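Local coordinates for protein O-ureido-L-serine synthase (Streptomyces lavendulae, PDB 3X44) that makes O-ureido-L-serine from O-acetyl-L-serine and hydroxyurea on the pathway to the antibiotic D-cycloserine, and can also form cysteine from sulfide, using pyridoxal 5'-phosphate, at residues Ala165-Phe176 against Arg193-Glu202; Met22-Val31 against Val270-Glu278. The protein carries 1 engineered substitution. All coordinates share one frame; numbering follows the deposited sequence.

Interaction 1: residues Ala165-Phe176 against Arg193-Glu202; sequences AGKRLDHFVTGF and RPEVRVVALE. With PUS ((E)-O-(carbamoylamino)-N-({3-hydroxy-2-methyl-5-[(phosphonooxy)methyl]pyridin-4-yl}methylidene)-L-serine), chain C.
The carbonyl oxygen of Lys167 is gripped end-on by the guanidinium of Arg193: NH2 donates to Lys167 O at 2.8 Å and NH1 completes the pair at 3.2 Å, with the oxygen lying in the guanidinium plane. A bend at chi3 (58°) swings the guanidinium toward this oxygen, while CB of Leu169 rests over one face of the flat group. NH1 also donates to Phe164 O, at the end of helix 147-164.

Beyond this clasp the chains run side by side as parallel strands. Arg197 N reaches Asp170 O at 2.8 Å and Phe172 N reaches Arg197 O at 2.9 Å; the same stitching continues through Val199 and Thr174 to Leu201. Phe172 and Ala200 face helix 180-192, whereas Val173 and Val199 face helix 264-278, where CG1 of Val173 meets CD2 of Leu201 at 4.1 Å. The His171 ring lies alongside the Arg197 chain, whose NE turns away to a salt bridge with Asp238.

At the C-terminal ends, one water bridges Phe176 N and Leu201 O, and CZ of Phe176 comes 3.5 Å from Glu202 OE1, an oxygen already bonded to Leu209 N. Phe176 CA lies 3.4 Å from O3P of the bound cofactor adduct. The two strands, with helix 180-192 between them in the chain, form a beta-alpha-beta crossover, whose first strand leads into the phosphate-binding loop of Gly177-Thr181, as in fold-type II pyridoxal-phosphate enzymes.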
loop_
_atom_site.group_PDB
_atom_site.type_symbol
_atom_site.label_atom_id
_atom_site.label_comp_id
_atom_site.label_asym_id
_atom_site.label_seq_id
_atom_site.Cartn_x
_atom_site.Cartn_y
_atom_site.Cartn_z
ATOM N N ALA A 165 -13.955 -0.878 -8.074
ATOM C CA ALA A 165 -14.315 -2.219 -8.529
ATOM C C ALA A 165 -15.339 -2.823 -7.575
ATOM O O ALA A 165 -15.135 -2.844 -6.362
ATOM C CB ALA A 165 -13.077 -3.107 -8.604
ATOM N N GLY A 166 -16.445 -3.298 -8.135
ATOM C CA GLY A 166 -17.496 -3.895 -7.331
ATOM C C GLY A 166 -18.343 -2.854 -6.621
ATOM O O GLY A 166 -19.207 -3.200 -5.810
ATOM N N LYS A 167 -18.104 -1.581 -6.932
ATOM C CA LYS A 167 -18.837 -0.480 -6.309
ATOM C C LYS A 167 -19.532 0.433 -7.313
ATOM O O LYS A 167 -19.194 0.457 -8.493
ATOM C CB LYS A 167 -17.893 0.351 -5.445
ATOM C CG LYS A 167 -17.444 -0.356 -4.178
ATOM C CD LYS A 167 -16.190 0.279 -3.618
ATOM C CE LYS A 167 -15.442 -0.691 -2.715
ATOM N NZ LYS A 167 -16.338 -1.290 -1.683
ATOM N N ARG A 168 -20.503 1.195 -6.827
ATOM C CA ARG A 168 -21.252 2.106 -7.684
ATOM C C ARG A 168 -20.497 3.392 -8.021
ATOM O O ARG A 168 -19.945 4.055 -7.142
ATOM C CB ARG A 168 -22.583 2.466 -7.024
ATOM C CG ARG A 168 -23.343 3.578 -7.738
ATOM C CD ARG A 168 -24.831 3.523 -7.434
ATOM N NE ARG A 168 -25.572 4.536 -8.181
ATOM C CZ ARG A 168 -26.839 4.860 -7.942
ATOM N NH1 ARG A 168 -27.507 4.246 -6.971
ATOM N NH2 ARG A 168 -27.433 5.804 -8.662
ATOM N N LEU A 169 -20.476 3.727 -9.309
ATOM C CA LEU A 169 -19.840 4.942 -9.807
ATOM C C LEU A 169 -20.686 5.406 -10.989
ATOM O O LEU A 169 -20.853 4.671 -11.964
ATOM C CB LEU A 169 -18.396 4.682 -10.258
ATOM C CG LEU A 169 -17.668 5.921 -10.805
ATOM C CD1 LEU A 169 -17.615 7.003 -9.735
ATOM C CD2 LEU A 169 -16.259 5.546 -11.265
ATOM N N ASP A 170 -21.213 6.621 -10.892
ATOM C CA ASP A 170 -22.074 7.186 -11.929
ATOM C C ASP A 170 -21.486 8.293 -12.798
ATOM O O ASP A 170 -21.791 8.369 -13.987
ATOM C CB ASP A 170 -23.362 7.702 -11.290
ATOM C CG ASP A 170 -24.118 6.616 -10.570
ATOM O OD1 ASP A 170 -24.630 5.705 -11.249
ATOM O OD2 ASP A 170 -24.188 6.670 -9.327
ATOM N N HIS A 171 -20.670 9.167 -12.213
ATOM C CA HIS A 171 -20.068 10.263 -12.976
ATOM C C HIS A 171 -18.605 10.484 -12.633
ATOM O O HIS A 171 -18.213 10.379 -11.472
ATOM C CB HIS A 171 -20.792 11.581 -12.711
ATOM C CG HIS A 171 -22.280 11.466 -12.682
ATOM N ND1 HIS A 171 -23.070 11.791 -13.763
ATOM C CD2 HIS A 171 -23.125 11.080 -11.697
ATOM C CE1 HIS A 171 -24.340 11.608 -13.444
ATOM N NE2 HIS A 171 -24.399 11.177 -12.196
ATOM N N PHE A 172 -17.812 10.788 -13.657
ATOM C CA PHE A 172 -16.393 11.087 -13.499
ATOM C C PHE A 172 -16.255 12.547 -13.942
ATOM O O PHE A 172 -16.572 12.889 -15.082
ATOM C CB PHE A 172 -15.540 10.188 -14.397
ATOM C CG PHE A 172 -14.085 10.563 -14.416
ATOM C CD1 PHE A 172 -13.307 10.447 -13.265
ATOM C CD2 PHE A 172 -13.496 11.049 -15.575
ATOM C CE1 PHE A 172 -11.965 10.811 -13.268
ATOM C CE2 PHE A 172 -12.153 11.417 -15.590
ATOM C CZ PHE A 172 -11.386 11.297 -14.432
ATOM N N VAL A 173 -15.774 13.409 -13.056
ATOM C CA VAL A 173 -15.667 14.824 -13.396
ATOM C C VAL A 173 -14.259 15.379 -13.481
ATOM O O VAL A 173 -13.452 15.203 -12.575
ATOM C CB VAL A 173 -16.454 15.678 -12.391
ATOM C CG1 VAL A 173 -16.516 17.112 -12.869
ATOM C CG2 VAL A 173 -17.854 15.101 -12.204
ATOM N N THR A 174 -13.975 16.078 -14.570
ATOM C CA THR A 174 -12.658 16.664 -14.747
ATOM C C THR A 174 -12.668 17.850 -15.698
ATOM O O THR A 174 -13.544 17.976 -16.556
ATOM C CB THR A 174 -11.656 15.628 -15.313
ATOM O OG1 THR A 174 -10.388 16.264 -15.545
ATOM C CG2 THR A 174 -12.173 15.061 -16.630
ATOM N N GLY A 175 -11.692 18.730 -15.526
ATOM C CA GLY A 175 -11.561 19.857 -16.427
ATOM C C GLY A 175 -10.441 19.416 -17.353
ATOM O O GLY A 175 -10.095 18.229 -17.374
ATOM N N PHE A 176 -9.868 20.333 -18.120
ATOM C CA PHE A 176 -8.772 19.949 -18.990
ATOM C C PHE A 176 -7.894 21.087 -19.464
ATOM O O PHE A 176 -8.344 22.218 -19.638
ATOM C CB PHE A 176 -9.298 19.160 -20.196
ATOM C CG PHE A 176 -10.135 19.965 -21.147
ATOM C CD1 PHE A 176 -9.538 20.803 -22.082
ATOM C CD2 PHE A 176 -11.524 19.846 -21.142
ATOM C CE1 PHE A 176 -10.307 21.510 -23.004
ATOM C CE2 PHE A 176 -12.310 20.550 -22.062
ATOM C CZ PHE A 176 -11.698 21.382 -22.995
ATOM N N ARG A 193 -16.140 0.548 -17.874
ATOM C CA ARG A 193 -17.392 1.008 -17.282
ATOM C C ARG A 193 -18.080 2.058 -18.154
ATOM O O ARG A 193 -18.200 3.225 -17.771
ATOM C CB ARG A 193 -17.136 1.565 -15.870
ATOM C CG ARG A 193 -16.296 0.636 -14.977
ATOM C CD ARG A 193 -16.254 1.094 -13.508
ATOM N NE ARG A 193 -17.596 1.188 -12.933
ATOM C CZ ARG A 193 -17.892 0.989 -11.651
ATOM N NH1 ARG A 193 -16.940 0.679 -10.774
ATOM N NH2 ARG A 193 -19.152 1.094 -11.246
ATOM N N PRO A 194 -18.556 1.643 -19.342
ATOM C CA PRO A 194 -19.236 2.543 -20.280
ATOM C C PRO A 194 -20.471 3.238 -19.714
ATOM O O PRO A 194 -20.946 4.219 -20.282
ATOM C CB PRO A 194 -19.575 1.644 -21.472
ATOM C CG PRO A 194 -19.531 0.257 -20.942
ATOM C CD PRO A 194 -18.485 0.267 -19.862
ATOM N N GLU A 195 -20.985 2.739 -18.595
ATOM C CA GLU A 195 -22.162 3.336 -17.971
ATOM C C GLU A 195 -21.829 4.655 -17.282
ATOM O O GLU A 195 -22.692 5.528 -17.151
ATOM C CB GLU A 195 -22.770 2.373 -16.952
ATOM C CG GLU A 195 -23.951 1.585 -17.480
ATOM C CD GLU A 195 -23.533 0.274 -18.110
ATOM O OE1 GLU A 195 -22.339 0.134 -18.458
ATOM O OE2 GLU A 195 -24.396 -0.619 -18.256
ATOM N N VAL A 196 -20.582 4.791 -16.835
ATOM C CA VAL A 196 -20.129 6.004 -16.161
ATOM C C VAL A 196 -20.185 7.206 -17.104
ATOM O O VAL A 196 -19.700 7.138 -18.236
ATOM C CB VAL A 196 -18.677 5.855 -15.654
ATOM C CG1 VAL A 196 -18.228 7.141 -14.974
ATOM C CG2 VAL A 196 -18.575 4.683 -14.687
ATOM N N ARG A 197 -20.776 8.303 -16.632
ATOM C CA ARG A 197 -20.880 9.518 -17.430
ATOM C C ARG A 197 -19.607 10.333 -17.274
ATOM O O ARG A 197 -19.231 10.710 -16.163
ATOM C CB ARG A 197 -22.089 10.361 -16.991
ATOM C CG ARG A 197 -23.427 9.846 -17.522
ATOM C CD ARG A 197 -24.485 10.946 -17.583
ATOM N NE ARG A 197 -24.382 11.744 -18.801
ATOM C CZ ARG A 197 -24.929 11.412 -19.967
ATOM N NH1 ARG A 197 -25.626 10.290 -20.079
ATOM N NH2 ARG A 197 -24.778 12.203 -21.024
ATOM N N VAL A 198 -18.942 10.591 -18.395
ATOM C CA VAL A 198 -17.713 11.364 -18.394
ATOM C C VAL A 198 -18.056 12.834 -18.598
ATOM O O VAL A 198 -18.480 13.247 -19.677
ATOM C CB VAL A 198 -16.744 10.888 -19.506
ATOM C CG1 VAL A 198 -15.555 11.834 -19.603
ATOM C CG2 VAL A 198 -16.260 9.469 -19.198
ATOM N N VAL A 199 -17.865 13.617 -17.541
ATOM C CA VAL A 199 -18.175 15.041 -17.553
ATOM C C VAL A 199 -16.930 15.912 -17.648
ATOM O O VAL A 199 -16.099 15.916 -16.741
ATOM C CB VAL A 199 -18.951 15.429 -16.265
ATOM C CG1 VAL A 199 -19.316 16.901 -16.287
ATOM C CG2 VAL A 199 -20.202 14.562 -16.137
ATOM N N ALA A 200 -16.814 16.661 -18.740
ATOM C CA ALA A 200 -15.667 17.552 -18.939
ATOM C C ALA A 200 -16.138 18.998 -18.900
ATOM O O ALA A 200 -17.009 19.397 -19.669
ATOM C CB ALA A 200 -14.983 17.260 -20.280
ATOM N N LEU A 201 -15.570 19.784 -17.996
ATOM C CA LEU A 201 -15.968 21.177 -17.894
ATOM C C LEU A 201 -14.908 22.110 -18.456
ATOM O O LEU A 201 -13.741 21.740 -18.583
ATOM C CB LEU A 201 -16.250 21.539 -16.430
ATOM C CG LEU A 201 -15.091 21.345 -15.450
ATOM C CD1 LEU A 201 -14.323 22.649 -15.298
ATOM C CD2 LEU A 201 -15.634 20.887 -14.106
ATOM N N GLU A 202 -15.336 23.316 -18.810
ATOM C CA GLU A 202 -14.446 24.344 -19.320
ATOM C C GLU A 202 -14.807 25.603 -18.538
ATOM O O GLU A 202 -15.904 25.698 -17.983
ATOM C CB GLU A 202 -14.693 24.602 -20.810
ATOM C CG GLU A 202 -14.928 23.373 -21.654
ATOM C CD GLU A 202 -15.018 23.722 -23.132
ATOM O OE1 GLU A 202 -13.960 23.992 -23.742
ATOM O OE2 GLU A 202 -16.143 23.737 -23.682
HETATM N N PUS C . -1.519 21.758 -16.436
HETATM C CA PUS C . -0.572 21.713 -17.622
HETATM C CB PUS C . -1.254 22.261 -18.926
HETATM O OG PUS C . -1.698 23.678 -18.716
HETATM N ND PUS C . -1.631 24.432 -19.947
HETATM C CE PUS C . -2.741 25.041 -20.419
HETATM N NZ2 PUS C . -3.958 24.648 -20.001
HETATM O OZ1 PUS C . -2.646 25.927 -21.207
HETATM C C PUS C . 0.673 22.564 -17.293
HETATM O O PUS C . 0.946 22.789 -16.147
HETATM O OT PUS C . 1.368 22.998 -18.181
HETATM C C2 PUS C . -4.388 22.029 -13.048
HETATM C C3 PUS C . -3.344 21.873 -14.076
HETATM C C4 PUS C . -3.669 21.153 -15.313
HETATM C C5 PUS C . -5.015 20.591 -15.470
HETATM C C6 PUS C . -5.986 20.790 -14.383
HETATM C C2A PUS C . -4.104 22.796 -11.787
HETATM C C4A PUS C . -2.703 21.125 -16.477
HETATM C C5A PUS C . -5.416 19.826 -16.722
HETATM N N1 PUS C . -5.642 21.489 -13.247
HETATM O O3 PUS C . -2.097 22.330 -13.850
HETATM O O1P PUS C . -3.520 18.625 -18.788
HETATM O O2P PUS C . -4.327 16.536 -18.031
HETATM O O3P PUS C . -5.847 18.145 -18.900
HETATM O O4P PUS C . -4.789 18.500 -16.744
HETATM P P PUS C . -4.621 17.955 -18.123
HETATM O O HOH W 1 -24.487 5.490 -14.329
HETATM O O HOH W 2 -11.374 22.695 -18.263
#

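Interaction 2: residues Met22-Val31 against Val270-Glu278; sequences MAPEHTSVYV and VATALSIAE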
loop_
_atom_site.group_PDB
_atom_site.type_symbol
_atom_site.label_atom_id
_atom_site.label_comp_id
_atom_site.label_asym_id
_atom_site.label_seq_id
_atom_site.Cartn_x
_atom_site.Cartn_y
_atom_site.Cartn_z
ATOM N N MET A 22 -20.002 18.314 2.272
ATOM C CA MET A 22 -20.323 19.183 1.149
ATOM C C MET A 22 -21.321 18.618 0.141
ATOM O O MET A 22 -22.008 19.373 -0.553
ATOM C CB MET A 22 -19.040 19.584 0.421
ATOM C CG MET A 22 -18.303 20.732 1.073
ATOM S SD MET A 22 -16.753 21.074 0.234
ATOM C CE MET A 22 -17.333 21.859 -1.264
ATOM N N ALA A 23 -21.409 17.300 0.058
ATOM C CA ALA A 23 -22.317 16.667 -0.893
ATOM C C ALA A 23 -23.760 16.567 -0.419
ATOM O O ALA A 23 -24.024 16.427 0.772
ATOM C CB ALA A 23 -21.806 15.278 -1.239
ATOM N N PRO A 24 -24.720 16.656 -1.359
ATOM C CA PRO A 24 -26.140 16.555 -1.001
ATOM C C PRO A 24 -26.371 15.190 -0.343
ATOM O O PRO A 24 -25.839 14.176 -0.795
ATOM C CB PRO A 24 -26.865 16.692 -2.341
ATOM C CG PRO A 24 -25.874 17.366 -3.250
ATOM C CD PRO A 24 -24.525 16.890 -2.801
ATOM N N GLU A 25 -27.163 15.175 0.725
ATOM C CA GLU A 25 -27.442 13.955 1.488
ATOM C C GLU A 25 -27.698 12.662 0.718
ATOM O O GLU A 25 -27.186 11.607 1.094
ATOM C CB GLU A 25 -28.616 14.194 2.444
ATOM C CG GLU A 25 -28.479 13.468 3.776
ATOM C CD GLU A 25 -29.770 12.801 4.221
ATOM O OE1 GLU A 25 -30.854 13.372 3.968
ATOM O OE2 GLU A 25 -29.700 11.707 4.825
ATOM N N HIS A 26 -28.487 12.736 -0.349
ATOM C CA HIS A 26 -28.819 11.546 -1.131
ATOM C C HIS A 26 -27.718 11.060 -2.076
ATOM O O HIS A 26 -27.915 10.098 -2.825
ATOM C CB HIS A 26 -30.102 11.796 -1.930
ATOM C CG HIS A 26 -29.964 12.856 -2.979
ATOM N ND1 HIS A 26 -29.810 14.192 -2.674
ATOM C CD2 HIS A 26 -29.957 12.776 -4.332
ATOM C CE1 HIS A 26 -29.711 14.889 -3.793
ATOM N NE2 HIS A 26 -29.798 14.054 -4.812
ATOM N N THR A 27 -26.561 11.712 -2.042
ATOM C CA THR A 27 -25.467 11.321 -2.917
ATOM C C THR A 27 -24.130 11.156 -2.202
ATOM O O THR A 27 -24.011 11.397 -0.998
ATOM C CB THR A 27 -25.272 12.343 -4.044
ATOM O OG1 THR A 27 -24.657 13.526 -3.510
ATOM C CG2 THR A 27 -26.608 12.702 -4.673
ATOM N N SER A 28 -23.128 10.732 -2.965
ATOM C CA SER A 28 -21.778 10.540 -2.450
ATOM C C SER A 28 -20.821 11.154 -3.458
ATOM O O SER A 28 -20.888 10.858 -4.652
ATOM C CB SER A 28 -21.454 9.050 -2.296
ATOM O OG SER A 28 -22.154 8.470 -1.211
ATOM N N VAL A 29 -19.941 12.024 -2.981
ATOM C CA VAL A 29 -18.968 12.658 -3.851
ATOM C C VAL A 29 -17.581 12.300 -3.358
ATOM O O VAL A 29 -17.249 12.533 -2.199
ATOM C CB VAL A 29 -19.120 14.197 -3.856
ATOM C CG1 VAL A 29 -18.069 14.824 -4.768
ATOM C CG2 VAL A 29 -20.517 14.583 -4.329
ATOM N N TYR A 30 -16.784 11.720 -4.245
ATOM C CA TYR A 30 -15.424 11.328 -3.911
ATOM C C TYR A 30 -14.482 12.220 -4.703
ATOM O O TYR A 30 -14.865 12.751 -5.740
ATOM C CB TYR A 30 -15.196 9.862 -4.276
ATOM C CG TYR A 30 -15.888 8.873 -3.357
ATOM C CD1 TYR A 30 -17.175 8.416 -3.638
ATOM C CD2 TYR A 30 -15.238 8.368 -2.227
ATOM C CE1 TYR A 30 -17.799 7.476 -2.819
ATOM C CE2 TYR A 30 -15.861 7.423 -1.401
ATOM C CZ TYR A 30 -17.136 6.984 -1.706
ATOM O OH TYR A 30 -17.743 6.041 -0.912
ATOM N N VAL A 31 -13.260 12.394 -4.213
ATOM C CA VAL A 31 -12.284 13.238 -4.892
ATOM C C VAL A 31 -10.896 12.594 -4.956
ATOM O O VAL A 31 -10.446 11.978 -3.987
ATOM C CB VAL A 31 -12.168 14.632 -4.191
ATOM C CG1 VAL A 31 -13.454 15.414 -4.377
ATOM C CG2 VAL A 31 -11.873 14.466 -2.700
ATOM N N VAL A 270 -15.153 19.921 -8.387
ATOM C CA VAL A 270 -16.041 19.636 -7.271
ATOM C C VAL A 270 -17.356 20.399 -7.430
ATOM O O VAL A 270 -18.435 19.839 -7.212
ATOM C CB VAL A 270 -15.395 20.030 -5.939
ATOM C CG1 VAL A 270 -16.411 19.889 -4.796
ATOM C CG2 VAL A 270 -14.176 19.159 -5.693
ATOM N N ALA A 271 -17.251 21.678 -7.800
ATOM C CA ALA A 271 -18.411 22.543 -8.001
ATOM C C ALA A 271 -19.348 21.916 -9.026
ATOM O O ALA A 271 -20.557 21.810 -8.811
ATOM C CB ALA A 271 -17.959 23.925 -8.481
ATOM N N THR A 272 -18.774 21.486 -10.142
ATOM C CA THR A 272 -19.557 20.860 -11.193
ATOM C C THR A 272 -20.235 19.608 -10.653
ATOM O O THR A 272 -21.432 19.402 -10.863
ATOM C CB THR A 272 -18.668 20.475 -12.384
ATOM O OG1 THR A 272 -18.341 21.661 -13.124
ATOM C CG2 THR A 272 -19.389 19.489 -13.299
ATOM N N ALA A 273 -19.460 18.779 -9.955
ATOM C CA ALA A 273 -19.977 17.541 -9.385
ATOM C C ALA A 273 -21.129 17.808 -8.418
ATOM O O ALA A 273 -22.124 17.073 -8.403
ATOM C CB ALA A 273 -18.857 16.793 -8.664
ATOM N N LEU A 274 -20.983 18.850 -7.604
ATOM C CA LEU A 274 -22.006 19.203 -6.631
ATOM C C LEU A 274 -23.259 19.664 -7.366
ATOM O O LEU A 274 -24.378 19.417 -6.921
ATOM C CB LEU A 274 -21.498 20.311 -5.701
ATOM C CG LEU A 274 -20.496 19.900 -4.619
ATOM C CD1 LEU A 274 -19.959 21.136 -3.907
ATOM C CD2 LEU A 274 -21.168 18.969 -3.618
ATOM N N SER A 275 -23.060 20.328 -8.498
ATOM C CA SER A 275 -24.169 20.818 -9.304
ATOM C C SER A 275 -24.974 19.645 -9.838
ATOM O O SER A 275 -26.207 19.654 -9.803
ATOM C CB SER A 275 -23.647 21.656 -10.470
ATOM O OG SER A 275 -24.693 21.988 -11.362
ATOM N N ILE A 276 -24.274 18.628 -10.331
ATOM C CA ILE A 276 -24.938 17.444 -10.864
ATOM C C ILE A 276 -25.604 16.658 -9.726
ATOM O O ILE A 276 -26.707 16.125 -9.880
ATOM C CB ILE A 276 -23.926 16.530 -11.611
ATOM C CG1 ILE A 276 -23.557 17.159 -12.961
ATOM C CG2 ILE A 276 -24.526 15.149 -11.843
ATOM C CD1 ILE A 276 -22.253 16.653 -13.547
ATOM N N ALA A 277 -24.932 16.602 -8.582
ATOM C CA ALA A 277 -25.450 15.871 -7.431
ATOM C C ALA A 277 -26.773 16.438 -6.926
ATOM O O ALA A 277 -27.642 15.691 -6.466
ATOM C CB ALA A 277 -24.422 15.877 -6.312
ATOM N N GLU A 278 -26.908 17.757 -7.016
ATOM C CA GLU A 278 -28.101 18.470 -6.577
ATOM C C GLU A 278 -29.394 17.912 -7.171
ATOM O O GLU A 278 -30.370 17.696 -6.453
ATOM C CB GLU A 278 -27.983 19.954 -6.943
ATOM C CG GLU A 278 -27.743 20.881 -5.757
ATOM C CD GLU A 278 -27.000 22.155 -6.146
ATOM O OE1 GLU A 278 -27.439 23.255 -5.744
ATOM O OE2 GLU A 278 -25.975 22.055 -6.854
#
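Leu274 projects from helix 270-278 into the bend of Met22-Pro24, part of a helix-on-sheet layer in the alpha/beta fold of this pyridoxal-phosphate enzyme. Strand 28-31 and the helix run nearly antiparallel, at 165°, with 9.6 Å between their axes. The two leucine methyls divide the hollow. CD1 meets the terminal methyl of Met22, CE, at 3.8 Å, the two chains crossing at about a right angle, while CD2 presses against the backbone at Met22 O and Ala23 CA and also touches Pro24 CD. The methionine chain bends at chi3 (74°), and the same methyl thereby also meets Val270 CG1.

Small residues on either side of Leu274 in the sequence make much of the remaining fit. The methyl of Ala277 is a low bump set between the Pro24 ring and Thr27, 3.7 Å from both Pro24 CD and Thr27 OG1. Ala273 offers another shallow site, approached by Val29 CG1 at 4.4 Å. At the start of 270-278, Val31 and Val270 meet obliquely, CG1 to CG2, at 4.0 Å, with Leu290 of the neighbouring strand touching both side chains.

The type I turn Pro24-Thr27 borders the other end of the contact. His26 extends its ring beside Ala277 and Glu278, with one face over the CG2 methyl of Thr27. Pro24 O holds the turn together by accepting two bonds, from Thr27 N and, in the carbonyl plane at 3.0 Å, from Thr27 OG1.

How the interactions relate
From the N terminus, the chain first passes through 22-31, which meets its partner 270-278 only after 238 intervening residues; interaction 2 thus closes a long loop. Nested within it, interaction 1 closes a short one, from 165-176 through helix 180-192 to 193-202. Both reach the same mixed sheet, where strand 285-290 lies between strands 28-33 and 171-174. Helix 264-278 packs on one side of this sheet and joins the two contacts directly: Ala273 and Ala277 face 22-31, whereas Thr272 CG2 meets Val173 CG1 at 3.8 Å and Ile276 touches His171 and Val199 of interaction 1.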